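Local coordinates for putative sugar binding protein (Salmonella enterica subsp. enterica serovar Typhimurium, PDB 3KNZ), which probably binds phosphorylated sugars or related carbohydrate derivatives through its SIS domains, but has no firmly established activity, at residues 43-48 with 98-103; 165-170 with 193-198; 172-177 with 186-191. All blocks are in the same frame, centred on the assembly; numbering follows the deposited sequence.

Contact 1 of 3, residues 43-48 with 98-103; sequences QALTER and KALVVG
With chi1 at -169°, Lys98 sends its CG off opposite its own amide nitrogen and then stays extended to the ammonium group, which carries its far end across to the backbone of Arg48 where helix 36-47 runs out. Arg48 is the first residue to leave helical geometry, and its carbonyl O receives a weak hydrogen bond from Lys98 NZ at 3.2 Å. The last methylenes lie alongside the same oxygen, with Lys98 CE also 3.2 Å from Arg48 O, so the lysine meets it with the flank of its chain as much as with its charge. A positive group at the C-terminal end of a helix would be expected to suit the negative pole there. The Arg48 side chain heads away, leaving its NE 6.2 Å from Lys98 NZ, a spacing that would be expected to soften repulsion between the like charges.

Deeper in, the contact turns apolar: one methyl of each leucine faces the other, Leu45 CD1 to Leu100 CD2, at 4.3 Å. Val50 touches both leucines from the link between the helix and strand 52-56. Leu100 also rests on Ile126 and Ala128 of the adjoining strand. Here an apolar helix side lies over a central strand of a parallel sheet, with a polar pair at the margin, the layered alpha/beta arrangement of the SIS domain.

Contact 2 of 3, residues 165-170 with 193-198; sequences TVLNLM and LRMEKT
Met195 reaches across to Leu167 and Met170 within an antiparallel helical hairpin made by helices 161-179 and 185-215. The model has selenomethionine at both methionine positions. The closest approach is from the CD1 methyl of Leu167 to the selenium of Met195, SE, at 4.1 Å. The two side chains slant past one another instead of running side by side, so one branch of the leucine meets the selenium. One helical turn further along, the terminal methyl carbon CE of Met195 comes to 4.4 Å from CB of Met170. Met170 thus offers the root of its side chain to this neighbour.

Met195 can serve both residues because its chain is stretched out beyond CG, with chi2 172° and chi3 -177°. That shape spans a gap in which the nearest alpha carbons, those of Leu167 and Met195, remain 9.2 Å apart. On the other helix, a chi1 of 179° turns the Leu167 branches away from the amide nitrogen and holds CD1 out toward the selenium. All three residues are buried, and what joins them is dispersion between apolar groups, with the selenium of Met195 taking the leucine methyl and its CE the root of Met170.

The next shell closes round this core. Helix 15-32 supplies Leu27 and Met30 against Leu167 and Leu31 against Met195, while Phe327 of helix 326-339 packs on both Leu167 and Met170. On the far helix, next to Met195 in sequence, Arg194 is tied to the segment before helix 326-339: its NH1 forms salt bridges with Asp321 OD1 and Asp323 OD2.

Contact 3 of 3, residues 172-177 with 186-191; sequences LALAVA and EQRRSL
Leu174 begins its contact at the root: its CB lies 3.7 Å from NH1 of Arg188, the closest approach between the two segments. The carbon sits obliquely to the guanidinium plane, so neither a flat stack nor an edge-on meeting results. Further out, the CD1 methyl of Leu174 comes to 4.2 Å from the CD1 methyl of Leu191, while the other methyl, CD2, turns to Met195, a turn further along the same helix as Leu191. The leucine therefore divides its length: the base is given to a charged group and the branches of the tip to apolar neighbours.

Arg188 gets there by a bend. Its CG stands anti to the backbone N (chi1 175°), then the chain turns at chi2 (85°) before running straight out to the guanidinium. The CB does not aim at the other helix; the bend is what brings the guanidinium nearer to it. Leu191, one turn later, points across the interface from the start and needs no such detour. The backbones come close here, with the alpha carbons of Leu174 and Arg188 7.7 Å apart, near the turn that joins helices 161-179 and 185-215.

Other parts of the fold finish the apolar side. Phe71 of helix 59-76 touches Leu174, Trp75 of the same helix touches Leu191, and Leu183 and Phe324 add to the cover over Leu191. Arg188 is still partly exposed, consistent with a charge kept near solvent at the margin. The contact is thus mainly van der Waals: a buried leucine pair and, beside it, a guanidinium resting on an aliphatic carbon; any attraction of Arg188 NH1 to Leu174 O, 4.2 Å away, would be weak.

Contact 1 comes first along the chain and joins a helix to the sheet; contact 3 is nested inside the loop closed by contact 2. Contacts 2 and 3 share helices 161-179 and 185-215, with contact 3 nearer the turn, and their centres lie 11 Å apart. They meet where Met195 CE packs 3.7 Å from Leu174 CD2. Contact 1, centred 18 Å from contact 3, is linked to it through Leu45 CD1 and Val176 CG2, also 3.7 Å apart. Helix 161-179 therefore has helix 36-47 of the N-terminal SIS region on one flank and helix 185-215 on another, tying that sheet's helical layer to the hairpin.

Contact 1 of 3, residues 43-48 with 98-103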
loop_
_atom_site.group_PDB
_atom_site.type_symbol
_atom_site.label_atom_id
_atom_site.label_comp_id
_atom_site.label_asym_id
_atom_site.label_seq_id
_atom_site.Cartn_x
_atom_site.Cartn_y
_atom_site.Cartn_z
ATOM N N GLN A 43 1.618 -15.307 25.548
ATOM C CA GLN A 43 2.535 -15.400 26.684
ATOM C C GLN A 43 3.951 -15.003 26.273
ATOM O O GLN A 43 4.599 -14.204 26.950
ATOM C CB GLN A 43 2.547 -16.815 27.256
ATOM C CG GLN A 43 3.583 -17.026 28.360
ATOM C CD GLN A 43 3.690 -18.482 28.790
ATOM O OE1 GLN A 43 2.823 -19.301 28.472
ATOM N NE2 GLN A 43 4.759 -18.814 29.512
ATOM N N ALA A 44 4.418 -15.563 25.158
ATOM C CA ALA A 44 5.763 -15.290 24.649
ATOM C C ALA A 44 5.967 -13.810 24.321
ATOM O O ALA A 44 7.046 -13.251 24.531
ATOM C CB ALA A 44 6.033 -16.140 23.419
ATOM N N LEU A 45 4.922 -13.187 23.797
ATOM C CA LEU A 45 4.962 -11.783 23.441
ATOM C C LEU A 45 5.198 -10.939 24.685
ATOM O O LEU A 45 6.087 -10.090 24.711
ATOM C CB LEU A 45 3.645 -11.394 22.758
ATOM C CG LEU A 45 3.398 -9.923 22.419
ATOM C CD1 LEU A 45 2.180 -9.796 21.517
ATOM C CD2 LEU A 45 3.227 -9.072 23.675
ATOM N N THR A 46 4.413 -11.199 25.726
ATOM C CA THR A 46 4.499 -10.429 26.966
ATOM C C THR A 46 5.811 -10.634 27.717
ATOM O O THR A 46 6.326 -9.699 28.318
ATOM C CB THR A 46 3.340 -10.769 27.927
ATOM O OG1 THR A 46 2.086 -10.638 27.246
ATOM C CG2 THR A 46 3.365 -9.845 29.137
ATOM N N GLU A 47 6.345 -11.853 27.682
ATOM C CA GLU A 47 7.582 -12.179 28.397
ATOM C C GLU A 47 8.871 -11.776 27.680
ATOM O O GLU A 47 9.845 -11.425 28.330
ATOM C CB GLU A 47 7.648 -13.682 28.697
ATOM C CG GLU A 47 6.602 -14.190 29.689
ATOM C CD GLU A 47 6.713 -15.696 29.956
ATOM O OE1 GLU A 47 7.512 -16.378 29.271
ATOM O OE2 GLU A 47 5.991 -16.198 30.851
ATOM N N ARG A 48 8.883 -11.826 26.352
ATOM C CA ARG A 48 10.097 -11.522 25.588
ATOM C C ARG A 48 10.204 -10.091 25.038
ATOM O O ARG A 48 10.794 -9.874 23.979
ATOM C CB ARG A 48 10.245 -12.511 24.432
ATOM C CG ARG A 48 10.399 -13.958 24.855
ATOM C CD ARG A 48 10.586 -14.833 23.633
ATOM N NE ARG A 48 10.779 -16.240 23.964
ATOM C CZ ARG A 48 10.980 -17.197 23.063
ATOM N NH1 ARG A 48 11.016 -16.905 21.765
ATOM N NH2 ARG A 48 11.149 -18.452 23.462
ATOM N N LYS A 98 11.991 -4.616 18.885
ATOM C CA LYS A 98 11.633 -6.016 18.870
ATOM C C LYS A 98 10.161 -6.130 18.519
ATOM O O LYS A 98 9.324 -5.450 19.102
ATOM C CB LYS A 98 11.934 -6.658 20.217
ATOM C CG LYS A 98 11.836 -8.164 20.214
ATOM C CD LYS A 98 12.600 -8.744 21.387
ATOM C CE LYS A 98 12.578 -10.250 21.350
ATOM N NZ LYS A 98 13.439 -10.837 22.408
ATOM N N ALA A 99 9.852 -6.982 17.552
ATOM C CA ALA A 99 8.486 -7.148 17.090
ATOM C C ALA A 99 8.080 -8.604 16.987
ATOM O O ALA A 99 8.922 -9.512 17.012
ATOM C CB ALA A 99 8.329 -6.504 15.719
ATOM N N LEU A 100 6.772 -8.814 16.892
ATOM C CA LEU A 100 6.234 -10.122 16.605
ATOM C C LEU A 100 5.858 -10.027 15.135
ATOM O O LEU A 100 4.908 -9.329 14.773
ATOM C CB LEU A 100 5.002 -10.433 17.444
ATOM C CG LEU A 100 4.234 -11.682 17.000
ATOM C CD1 LEU A 100 5.054 -12.924 17.265
ATOM C CD2 LEU A 100 2.905 -11.759 17.717
ATOM N N VAL A 101 6.634 -10.676 14.279
ATOM C CA VAL A 101 6.343 -10.668 12.858
ATOM C C VAL A 101 5.475 -11.869 12.549
ATOM O O VAL A 101 5.891 -13.006 12.748
ATOM C CB VAL A 101 7.622 -10.693 12.008
ATOM C CG1 VAL A 101 7.274 -10.902 10.554
ATOM C CG2 VAL A 101 8.405 -9.397 12.197
ATOM N N VAL A 102 4.255 -11.609 12.095
ATOM C CA VAL A 102 3.324 -12.675 11.764
ATOM C C VAL A 102 3.231 -12.800 10.255
ATOM O O VAL A 102 2.779 -11.885 9.574
ATOM C CB VAL A 102 1.913 -12.401 12.321
ATOM C CG1 VAL A 102 0.993 -13.568 12.014
ATOM C CG2 VAL A 102 1.966 -12.128 13.818
ATOM N N GLY A 103 3.681 -13.930 9.733
ATOM C CA GLY A 103 3.618 -14.184 8.303
ATOM C C GLY A 103 2.283 -14.824 8.026
ATOM O O GLY A 103 1.922 -15.793 8.691
#

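Contact 2 of 3, residues 165-170 with 193-198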
loop_
_atom_site.group_PDB
_atom_site.type_symbol
_atom_site.label_atom_id
_atom_site.label_comp_id
_atom_site.label_asym_id
_atom_site.label_seq_id
_atom_site.Cartn_x
_atom_site.Cartn_y
_atom_site.Cartn_z
ATOM N N THR A 165 -9.331 -15.773 8.535
ATOM C CA THR A 165 -8.039 -15.143 8.808
ATOM C C THR A 165 -8.240 -13.906 9.655
ATOM O O THR A 165 -7.511 -13.694 10.618
ATOM C CB THR A 165 -7.285 -14.784 7.517
ATOM O OG1 THR A 165 -7.090 -15.973 6.746
ATOM C CG2 THR A 165 -5.926 -14.152 7.827
ATOM N N VAL A 166 -9.234 -13.102 9.303
ATOM C CA VAL A 166 -9.532 -11.903 10.069
ATOM C C VAL A 166 -9.932 -12.300 11.485
ATOM O O VAL A 166 -9.514 -11.664 12.446
ATOM C CB VAL A 166 -10.650 -11.049 9.420
ATOM C CG1 VAL A 166 -11.097 -9.924 10.376
ATOM C CG2 VAL A 166 -10.177 -10.486 8.061
ATOM N N LEU A 167 -10.727 -13.357 11.624
ATOM C CA LEU A 167 -11.132 -13.798 12.960
ATOM C C LEU A 167 -9.934 -14.336 13.749
ATOM O O LEU A 167 -9.780 -14.038 14.937
ATOM C CB LEU A 167 -12.247 -14.842 12.890
ATOM C CG LEU A 167 -12.710 -15.363 14.254
ATOM C CD1 LEU A 167 -13.078 -14.206 15.179
ATOM C CD2 LEU A 167 -13.871 -16.354 14.110
ATOM N N ASN A 168 -9.089 -15.113 13.077
ATOM C CA ASN A 168 -7.882 -15.674 13.690
ATOM C C ASN A 168 -7.042 -14.543 14.298
ATOM O O ASN A 168 -6.676 -14.595 15.470
ATOM C CB ASN A 168 -7.062 -16.451 12.649
ATOM C CG ASN A 168 -6.214 -17.546 13.263
ATOM O OD1 ASN A 168 -6.713 -18.372 14.022
ATOM N ND2 ASN A 168 -4.938 -17.586 12.900
ATOM N N LEU A 169 -6.760 -13.513 13.500
ATOM C CA LEU A 169 -6.004 -12.335 13.961
ATOM C C LEU A 169 -6.648 -11.642 15.163
ATOM O O LEU A 169 -5.951 -11.190 16.074
ATOM C CB LEU A 169 -5.866 -11.314 12.830
ATOM C CG LEU A 169 -4.847 -11.597 11.731
ATOM C CD1 LEU A 169 -5.207 -10.869 10.450
ATOM C CD2 LEU A 169 -3.430 -11.241 12.195
HETATM N N MSE A 170 -7.974 -11.539 15.150
HETATM C CA MSE A 170 -8.712 -10.894 16.248
HETATM C C MSE A 170 -8.656 -11.715 17.534
HETATM O O MSE A 170 -8.586 -11.157 18.637
HETATM C CB MSE A 170 -10.163 -10.622 15.844
HETATM C CG MSE A 170 -10.312 -9.501 14.820
HETATM SE SE MSE A 170 -12.145 -9.189 14.325
HETATM C CE MSE A 170 -11.926 -7.541 13.316
ATOM N N LEU A 193 -20.150 -12.313 22.426
ATOM C CA LEU A 193 -21.561 -12.065 22.088
ATOM C C LEU A 193 -21.655 -11.329 20.759
ATOM O O LEU A 193 -22.352 -11.758 19.834
ATOM C CB LEU A 193 -22.246 -11.194 23.141
ATOM C CG LEU A 193 -23.190 -11.823 24.151
ATOM C CD1 LEU A 193 -23.500 -10.877 25.320
ATOM C CD2 LEU A 193 -24.456 -12.200 23.418
ATOM N N ARG A 194 -20.953 -10.204 20.682
ATOM C CA ARG A 194 -20.969 -9.378 19.492
ATOM C C ARG A 194 -20.552 -10.154 18.248
ATOM O O ARG A 194 -21.235 -10.098 17.227
ATOM C CB ARG A 194 -20.102 -8.133 19.689
ATOM C CG ARG A 194 -20.699 -7.135 20.684
ATOM C CD ARG A 194 -20.153 -5.748 20.432
ATOM N NE ARG A 194 -18.870 -5.488 21.065
ATOM C CZ ARG A 194 -17.924 -4.701 20.559
ATOM N NH1 ARG A 194 -18.046 -4.163 19.347
ATOM N NH2 ARG A 194 -16.809 -4.516 21.245
HETATM N N MSE A 195 -19.445 -10.886 18.341
HETATM C CA MSE A 195 -18.969 -11.679 17.209
HETATM C C MSE A 195 -20.031 -12.683 16.814
HETATM O O MSE A 195 -20.356 -12.824 15.636
HETATM C CB MSE A 195 -17.662 -12.402 17.548
HETATM C CG MSE A 195 -16.452 -11.477 17.658
HETATM SE SE MSE A 195 -14.898 -12.407 18.331
HETATM C CE MSE A 195 -13.655 -10.935 18.435
ATOM N N GLU A 196 -20.572 -13.365 17.819
ATOM C CA GLU A 196 -21.610 -14.366 17.630
ATOM C C GLU A 196 -22.880 -13.752 17.024
ATOM O O GLU A 196 -23.532 -14.371 16.189
ATOM C CB GLU A 196 -21.922 -15.025 18.973
ATOM C CG GLU A 196 -22.979 -16.108 18.916
ATOM C CD GLU A 196 -23.413 -16.590 20.294
ATOM O OE1 GLU A 196 -23.325 -15.823 21.281
ATOM O OE2 GLU A 196 -23.867 -17.746 20.387
ATOM N N LYS A 197 -23.244 -12.546 17.439
ATOM C CA LYS A 197 -24.429 -11.917 16.881
ATOM C C LYS A 197 -24.207 -11.624 15.393
ATOM O O LYS A 197 -25.080 -11.900 14.567
ATOM C CB LYS A 197 -24.793 -10.641 17.633
ATOM C CG LYS A 197 -26.105 -10.002 17.169
ATOM C CD LYS A 197 -26.407 -8.721 17.930
ATOM C CE LYS A 197 -27.646 -8.021 17.398
ATOM N NZ LYS A 197 -27.875 -6.708 18.072
ATOM N N THR A 198 -23.040 -11.075 15.054
ATOM C CA THR A 198 -22.714 -10.796 13.658
ATOM C C THR A 198 -22.724 -12.096 12.846
ATOM O O THR A 198 -23.326 -12.158 11.771
ATOM C CB THR A 198 -21.347 -10.064 13.503
ATOM O OG1 THR A 198 -21.426 -8.757 14.083
ATOM C CG2 THR A 198 -20.969 -9.911 12.033
#

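Contact 3 of 3, residues 172-177 with 186-191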
loop_
_atom_site.group_PDB
_atom_site.type_symbol
_atom_site.label_atom_id
_atom_site.label_comp_id
_atom_site.label_asym_id
_atom_site.label_seq_id
_atom_site.Cartn_x
_atom_site.Cartn_y
_atom_site.Cartn_z
ATOM N N LEU A 172 -6.156 -13.611 18.362
ATOM C CA LEU A 172 -4.812 -13.445 18.899
ATOM C C LEU A 172 -4.785 -12.198 19.790
ATOM O O LEU A 172 -4.261 -12.240 20.904
ATOM C CB LEU A 172 -3.769 -13.346 17.783
ATOM C CG LEU A 172 -2.325 -13.093 18.240
ATOM C CD1 LEU A 172 -1.887 -14.121 19.272
ATOM C CD2 LEU A 172 -1.362 -13.080 17.057
ATOM N N ALA A 173 -5.374 -11.105 19.303
ATOM C CA ALA A 173 -5.437 -9.842 20.043
ATOM C C ALA A 173 -6.127 -10.016 21.393
ATOM O O ALA A 173 -5.707 -9.425 22.394
ATOM C CB ALA A 173 -6.151 -8.777 19.217
ATOM N N LEU A 174 -7.195 -10.812 21.416
ATOM C CA LEU A 174 -7.917 -11.104 22.659
ATOM C C LEU A 174 -7.067 -11.945 23.601
ATOM O O LEU A 174 -7.168 -11.807 24.828
ATOM C CB LEU A 174 -9.259 -11.787 22.372
ATOM C CG LEU A 174 -10.451 -10.841 22.165
ATOM C CD1 LEU A 174 -10.051 -9.523 21.522
ATOM C CD2 LEU A 174 -11.574 -11.529 21.390
ATOM N N ALA A 175 -6.232 -12.812 23.029
ATOM C CA ALA A 175 -5.334 -13.641 23.823
ATOM C C ALA A 175 -4.272 -12.754 24.480
ATOM O O ALA A 175 -3.953 -12.930 25.657
ATOM C CB ALA A 175 -4.686 -14.717 22.964
ATOM N N VAL A 176 -3.740 -11.791 23.726
ATOM C CA VAL A 176 -2.736 -10.874 24.263
ATOM C C VAL A 176 -3.341 -10.006 25.367
ATOM O O VAL A 176 -2.716 -9.795 26.412
ATOM C CB VAL A 176 -2.108 -9.980 23.156
ATOM C CG1 VAL A 176 -1.268 -8.860 23.770
ATOM C CG2 VAL A 176 -1.277 -10.828 22.187
ATOM N N ALA A 177 -4.558 -9.513 25.138
ATOM C CA ALA A 177 -5.244 -8.686 26.140
ATOM C C ALA A 177 -5.512 -9.503 27.412
ATOM O O ALA A 177 -5.426 -8.982 28.528
ATOM C CB ALA A 177 -6.545 -8.103 25.575
ATOM N N GLU A 186 -16.134 -10.196 31.728
ATOM C CA GLU A 186 -17.268 -9.496 31.128
ATOM C C GLU A 186 -16.968 -8.959 29.735
ATOM O O GLU A 186 -17.798 -9.062 28.839
ATOM C CB GLU A 186 -17.734 -8.346 32.003
ATOM C CG GLU A 186 -18.347 -8.777 33.283
ATOM C CD GLU A 186 -19.201 -7.694 33.879
ATOM O OE1 GLU A 186 -19.343 -7.678 35.118
ATOM O OE2 GLU A 186 -19.724 -6.857 33.103
ATOM N N GLN A 187 -15.794 -8.356 29.584
ATOM C CA GLN A 187 -15.353 -7.819 28.303
ATOM C C GLN A 187 -15.200 -8.959 27.305
ATOM O O GLN A 187 -15.657 -8.878 26.166
ATOM C CB GLN A 187 -14.023 -7.091 28.474
ATOM C CG GLN A 187 -14.115 -5.848 29.331
ATOM C CD GLN A 187 -12.766 -5.209 29.566
ATOM O OE1 GLN A 187 -11.806 -5.873 29.968
ATOM N NE2 GLN A 187 -12.688 -3.905 29.336
ATOM N N ARG A 188 -14.544 -10.022 27.747
ATOM C CA ARG A 188 -14.371 -11.208 26.934
ATOM C C ARG A 188 -15.745 -11.690 26.460
ATOM O O ARG A 188 -16.004 -11.802 25.261
ATOM C CB ARG A 188 -13.680 -12.292 27.773
ATOM C CG ARG A 188 -13.514 -13.660 27.116
ATOM C CD ARG A 188 -12.285 -13.769 26.263
ATOM N NE ARG A 188 -12.227 -15.070 25.601
ATOM C CZ ARG A 188 -11.265 -15.445 24.759
ATOM N NH1 ARG A 188 -10.255 -14.628 24.481
ATOM N NH2 ARG A 188 -11.310 -16.644 24.194
ATOM N N ARG A 189 -16.636 -11.946 27.411
ATOM C CA ARG A 189 -17.959 -12.468 27.097
ATOM C C ARG A 189 -18.726 -11.540 26.169
ATOM O O ARG A 189 -19.454 -11.998 25.292
ATOM C CB ARG A 189 -18.763 -12.716 28.377
ATOM C CG ARG A 189 -20.054 -13.502 28.147
ATOM C CD ARG A 189 -20.815 -13.780 29.444
ATOM N NE ARG A 189 -21.208 -12.544 30.124
ATOM C CZ ARG A 189 -21.996 -12.475 31.196
ATOM N NH1 ARG A 189 -22.523 -13.570 31.740
ATOM N NH2 ARG A 189 -22.267 -11.289 31.716
ATOM N N SER A 190 -18.545 -10.238 26.362
ATOM C CA SER A 190 -19.228 -9.233 25.561
ATOM C C SER A 190 -18.736 -9.232 24.114
ATOM O O SER A 190 -19.533 -9.144 23.177
ATOM C CB SER A 190 -19.038 -7.846 26.173
ATOM O OG SER A 190 -19.759 -6.872 25.442
ATOM N N LEU A 191 -17.422 -9.313 23.935
ATOM C CA LEU A 191 -16.846 -9.350 22.593
ATOM C C LEU A 191 -17.298 -10.611 21.848
ATOM O O LEU A 191 -17.572 -10.563 20.650
ATOM C CB LEU A 191 -15.312 -9.244 22.660
ATOM C CG LEU A 191 -14.777 -7.836 22.969
ATOM C CD1 LEU A 191 -13.373 -7.836 23.552
ATOM C CD2 LEU A 191 -14.851 -6.968 21.708
#